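Local coordinates for 70 KDA protein (Xanthomonas sp., PDB 4B2N) that oxidatively cleaves rubber as a processive dioxygenase that carries two covalently attached c-type hemes in a single chain, at residues L70-P73 / V78-L81; G52-P57 / N64-D69. All blocks are in the same frame, centred on the assembly; numbering follows the deposited sequence.

Interaction 1 (L70-P73 / V78-L81); sequences LHNP and VNRL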
loop_
_atom_site.group_PDB
_atom_site.type_symbol
_atom_site.label_atom_id
_atom_site.label_comp_id
_atom_site.label_asym_id
_atom_site.label_seq_id
_atom_site.Cartn_x
_atom_site.Cartn_y
_atom_site.Cartn_z
ATOM N N LEU A 70 -5.405 16.084 12.852
ATOM C CA LEU A 70 -5.565 15.467 14.170
ATOM C C LEU A 70 -4.735 16.133 15.268
ATOM O O LEU A 70 -4.995 15.943 16.488
ATOM C CB LEU A 70 -5.122 13.955 14.138
ATOM C CG LEU A 70 -5.958 13.237 13.065
ATOM C CD1 LEU A 70 -5.356 11.857 12.766
ATOM C CD2 LEU A 70 -7.463 13.196 13.450
ATOM N N HIS A 71 -3.699 16.881 14.836
ATOM C CA HIS A 71 -2.791 17.568 15.784
ATOM C C HIS A 71 -3.434 18.759 16.434
ATOM O O HIS A 71 -3.304 18.959 17.620
ATOM C CB HIS A 71 -1.441 17.886 15.112
ATOM C CG HIS A 71 -0.609 16.654 14.893
ATOM N ND1 HIS A 71 -0.915 15.735 13.938
ATOM C CD2 HIS A 71 0.446 16.136 15.623
ATOM C CE1 HIS A 71 -0.046 14.704 14.048
ATOM N NE2 HIS A 71 0.808 14.987 15.047
ATOM N N ASN A 72 -4.207 19.496 15.661
ATOM C CA ASN A 72 -4.997 20.613 16.166
ATOM C C ASN A 72 -6.408 20.348 15.646
ATOM O O ASN A 72 -6.809 20.943 14.619
ATOM C CB ASN A 72 -4.336 21.922 15.683
ATOM C CG ASN A 72 -3.088 22.214 16.489
ATOM O OD1 ASN A 72 -3.193 22.647 17.637
ATOM N ND2 ASN A 72 -1.927 21.865 15.965
ATOM N N PRO A 73 -7.129 19.401 16.313
ATOM C CA PRO A 73 -8.418 18.871 15.766
ATOM C C PRO A 73 -9.556 19.882 15.892
ATOM O O PRO A 73 -9.475 20.814 16.707
ATOM C CB PRO A 73 -8.677 17.601 16.582
ATOM C CG PRO A 73 -8.043 17.926 17.903
ATOM C CD PRO A 73 -6.794 18.770 17.597
ATOM N N VAL A 78 -9.729 17.665 21.582
ATOM C CA VAL A 78 -8.665 18.386 22.256
ATOM C C VAL A 78 -7.324 17.870 21.729
ATOM O O VAL A 78 -7.259 16.792 21.142
ATOM C CB VAL A 78 -8.688 18.224 23.795
ATOM C CG1 VAL A 78 -9.919 18.881 24.403
ATOM C CG2 VAL A 78 -8.539 16.764 24.173
ATOM N N ASN A 79 -6.292 18.690 21.878
ATOM C CA ASN A 79 -4.988 18.376 21.394
ATOM C C ASN A 79 -4.328 17.514 22.443
ATOM O O ASN A 79 -4.139 17.984 23.573
ATOM C CB ASN A 79 -4.207 19.645 21.192
ATOM C CG ASN A 79 -2.761 19.388 20.855
ATOM O OD1 ASN A 79 -2.385 18.290 20.464
ATOM N ND2 ASN A 79 -1.954 20.399 20.977
ATOM N N ARG A 80 -3.951 16.288 22.080
ATOM C CA ARG A 80 -3.046 15.510 22.953
ATOM C C ARG A 80 -1.833 14.891 22.217
ATOM O O ARG A 80 -1.140 14.014 22.787
ATOM C CB ARG A 80 -3.762 14.338 23.674
ATOM C CG ARG A 80 -4.727 14.705 24.802
ATOM C CD ARG A 80 -5.172 13.465 25.600
ATOM N NE ARG A 80 -5.868 13.902 26.837
ATOM C CZ ARG A 80 -7.169 14.133 26.862
ATOM N NH1 ARG A 80 -7.918 13.977 25.770
ATOM N NH2 ARG A 80 -7.749 14.529 27.942
ATOM N N LEU A 81 -1.584 15.283 20.976
ATOM C CA LEU A 81 -0.412 14.754 20.201
ATOM C C LEU A 81 0.797 15.674 20.333
ATOM O O LEU A 81 0.614 16.919 20.308
ATOM C CB LEU A 81 -0.776 14.643 18.707
ATOM C CG LEU A 81 -1.940 13.733 18.381
ATOM C CD1 LEU A 81 -2.101 13.602 16.857
ATOM C CD2 LEU A 81 -1.685 12.389 19.070
HETATM O O HOH W 1 -3.924 16.376 18.977
#
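Leu81 lays its methyl CD1 squarely over one face of the His71 imidazole, a CH-pi contact 3.6 Å from CD1 to the ring centroid and only 7° off the ring normal, at one end of a loop whose two arms are bridged by a water and whose 78-81 arm is shaped by an Asx turn at Asn79. Leucine suits this place because its terminal methyl reaches over the centre of the imidazole while CB of Leu81 stays against the ring, 3.6 Å from CD2 of His71; CD1 also meets CB of Leu70. At the other end Pro73 brings CG to 3.5 Å from the carbonyl O of Val78, presenting a ring that needs no polar partner. Between the two, water 1 donates to Leu70 O at 2.7 Å and accepts from Leu81 N at 3.3 Å.

Further out, ND1 of His71 is hydrogen-bonded to OD2 of Asp309, which also receives Leu70 N; this carboxylate fixes the turn of the imidazole beneath the leucine. Asn79 shapes the opposite arm. With CG anti to the backbone N (chi1 172°), the short amide leans forward, beside its own carbonyl carbon, and Leu81 N donates to OD1 of Asn79 over 3.2 Å, the donor tilted 28° from the carbonyl plane.

Interaction 2 (G52-P57 / N64-D69); sequences GVNSNP and NAYFVD
The far end of the Tyr66 ring reaches Val53 and Asn54, and the apolar part of the contact is a single approach: CG1 of Val53 lies 3.8 Å from CE1 of Tyr66, at the ring edge and near its plane, so the valine does not use the aromatic face. Chi1 of Val53 (63°) sets CG1 between the backbone N and the carbonyl carbon, leaving CG2 anti to the N and CG1 as the methyl that meets the tyrosine. The same valine also touches Leu413, which suits a compact branched side chain at a partly exposed site.

Tyrosine fits its own position because a long ring ends in a hydroxyl, spanning backbones that stand well apart: the CA atoms of Val53 and Tyr66 are separated by 9.2 Å. The amide of Asn54 passes close to this hydroxyl, its plane turned 42° from that of the ring.

Water carries the polar link. Water 2 accepts from Gly52 N at 2.7 Å and from Asn54 N at 3.2 Å, and is hydrogen-bonded to OH of Tyr66 at 3.1 Å. Asn54 N belongs to an inverse gamma turn centred on Asn54, in which Ser55 N makes a weak bond to Val53 O. Gly52 N comes from just before that turn; with a positive phi of 103°, a CB here would collide with the preceding carbonyl O, so glycine suits it.

Backbone bonds of Asn64 and Ala65 to Ala418, and a side-chain bond from Thr298 OG1 to Ala65 O, hold the tyrosine arm to the rest of the protein.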
loop_
_atom_site.group_PDB
_atom_site.type_symbol
_atom_site.label_atom_id
_atom_site.label_comp_id
_atom_site.label_asym_id
_atom_site.label_seq_id
_atom_site.Cartn_x
_atom_site.Cartn_y
_atom_site.Cartn_z
ATOM N N GLY A 52 -14.356 24.618 1.937
ATOM C CA GLY A 52 -14.066 25.962 1.473
ATOM C C GLY A 52 -13.027 26.016 0.367
ATOM O O GLY A 52 -12.953 27.032 -0.386
ATOM N N VAL A 53 -12.234 24.938 0.212
ATOM C CA VAL A 53 -11.111 24.977 -0.747
ATOM C C VAL A 53 -11.646 25.232 -2.143
ATOM O O VAL A 53 -10.995 25.911 -2.957
ATOM C CB VAL A 53 -10.158 23.717 -0.631
ATOM C CG1 VAL A 53 -10.890 22.423 -0.972
ATOM C CG2 VAL A 53 -8.902 23.853 -1.501
ATOM N N ASN A 54 -12.846 24.732 -2.438
ATOM C CA ASN A 54 -13.323 24.812 -3.821
ATOM C C ASN A 54 -14.031 26.151 -4.006
ATOM O O ASN A 54 -15.231 26.134 -4.229
ATOM C CB ASN A 54 -14.307 23.690 -4.143
ATOM C CG ASN A 54 -13.662 22.253 -3.979
ATOM O OD1 ASN A 54 -14.253 21.328 -3.364
ATOM N ND2 ASN A 54 -12.523 22.075 -4.587
ATOM N N SER A 55 -13.285 27.261 -3.957
ATOM C CA SER A 55 -13.888 28.630 -3.965
ATOM C C SER A 55 -14.534 28.968 -5.314
ATOM O O SER A 55 -15.351 29.865 -5.389
ATOM C CB SER A 55 -12.862 29.687 -3.578
ATOM O OG SER A 55 -11.658 29.460 -4.320
ATOM N N ASN A 56 -14.172 28.243 -6.362
ATOM C CA ASN A 56 -14.873 28.360 -7.627
ATOM C C ASN A 56 -15.608 27.061 -8.013
ATOM O O ASN A 56 -14.999 26.104 -8.497
ATOM C CB ASN A 56 -13.932 28.835 -8.743
ATOM C CG ASN A 56 -14.578 28.704 -10.131
ATOM O OD1 ASN A 56 -15.797 28.464 -10.251
ATOM N ND2 ASN A 56 -13.787 28.828 -11.173
ATOM N N PRO A 57 -16.923 27.034 -7.817
ATOM C CA PRO A 57 -17.637 25.786 -8.008
ATOM C C PRO A 57 -17.696 25.351 -9.458
ATOM O O PRO A 57 -18.064 24.201 -9.698
ATOM C CB PRO A 57 -19.049 26.106 -7.524
ATOM C CG PRO A 57 -19.203 27.572 -7.769
ATOM C CD PRO A 57 -17.842 28.191 -7.643
ATOM N N ASN A 64 -12.827 16.482 -3.141
ATOM C CA ASN A 64 -13.866 15.972 -2.253
ATOM C C ASN A 64 -13.342 15.147 -1.128
ATOM O O ASN A 64 -14.133 14.701 -0.296
ATOM C CB ASN A 64 -14.967 15.247 -3.024
ATOM C CG ASN A 64 -14.494 13.932 -3.593
ATOM O OD1 ASN A 64 -13.469 13.417 -3.213
ATOM N ND2 ASN A 64 -15.255 13.388 -4.521
ATOM N N ALA A 65 -12.019 14.975 -1.042
ATOM C CA ALA A 65 -11.482 14.159 0.051
ATOM C C ALA A 65 -10.616 15.060 0.914
ATOM O O ALA A 65 -9.440 15.336 0.566
ATOM C CB ALA A 65 -10.675 12.995 -0.499
ATOM N N TYR A 66 -11.203 15.511 2.031
ATOM C CA TYR A 66 -10.564 16.538 2.788
ATOM C C TYR A 66 -9.595 15.968 3.764
ATOM O O TYR A 66 -9.846 14.903 4.334
ATOM C CB TYR A 66 -11.546 17.446 3.500
ATOM C CG TYR A 66 -12.474 18.189 2.562
ATOM C CD1 TYR A 66 -11.980 18.963 1.513
ATOM C CD2 TYR A 66 -13.847 18.107 2.705
ATOM C CE1 TYR A 66 -12.848 19.648 0.633
ATOM C CE2 TYR A 66 -14.712 18.783 1.816
ATOM C CZ TYR A 66 -14.193 19.576 0.808
ATOM O OH TYR A 66 -15.022 20.253 -0.092
ATOM N N PHE A 67 -8.520 16.718 3.971
ATOM C CA PHE A 67 -7.561 16.484 5.019
ATOM C C PHE A 67 -8.199 16.729 6.378
ATOM O O PHE A 67 -8.944 17.670 6.524
ATOM C CB PHE A 67 -6.433 17.466 4.826
ATOM C CG PHE A 67 -5.230 17.211 5.666
ATOM C CD1 PHE A 67 -4.260 16.217 5.286
ATOM C CD2 PHE A 67 -5.060 17.905 6.834
ATOM C CE1 PHE A 67 -3.116 15.990 6.050
ATOM C CE2 PHE A 67 -3.881 17.737 7.577
ATOM C CZ PHE A 67 -2.910 16.753 7.193
ATOM N N VAL A 68 -7.876 15.913 7.389
ATOM C CA VAL A 68 -8.329 16.178 8.747
ATOM C C VAL A 68 -7.110 16.326 9.635
ATOM O O VAL A 68 -6.256 15.420 9.706
ATOM C CB VAL A 68 -9.228 15.047 9.342
ATOM C CG1 VAL A 68 -9.515 15.364 10.820
ATOM C CG2 VAL A 68 -10.511 14.993 8.567
ATOM N N ASP A 69 -7.038 17.447 10.319
ATOM C CA ASP A 69 -5.884 17.768 11.138
ATOM C C ASP A 69 -6.129 17.162 12.510
ATOM O O ASP A 69 -6.996 17.608 13.239
ATOM C CB ASP A 69 -5.670 19.294 11.162
ATOM C CG ASP A 69 -4.474 19.702 12.018
ATOM O OD1 ASP A 69 -3.882 18.842 12.724
ATOM O OD2 ASP A 69 -4.156 20.895 12.032
HETATM O O HOH W 2 -14.831 23.371 -0.372
#

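How the interactions relate
The two contacts come one after the other along the chain, interaction 2 first, and follow directly in sequence: Asp69 ends one segment and Leu70 begins the next, both within the long loop between helices 27-32 and 88-104. Their centres lie about 20 Å apart, and beyond this join the two do not touch. The join is secured by OD1 of Asp69, which accepts from Asn72 N and, weakly, from His71 N. Interaction 1 is the one nearer a heme: the side chain of Leu70 is about 13 Å from a bound heme c and about 11 Å from that of Arg294, a heme-binding residue. Interaction 2 lies away from the heme sites.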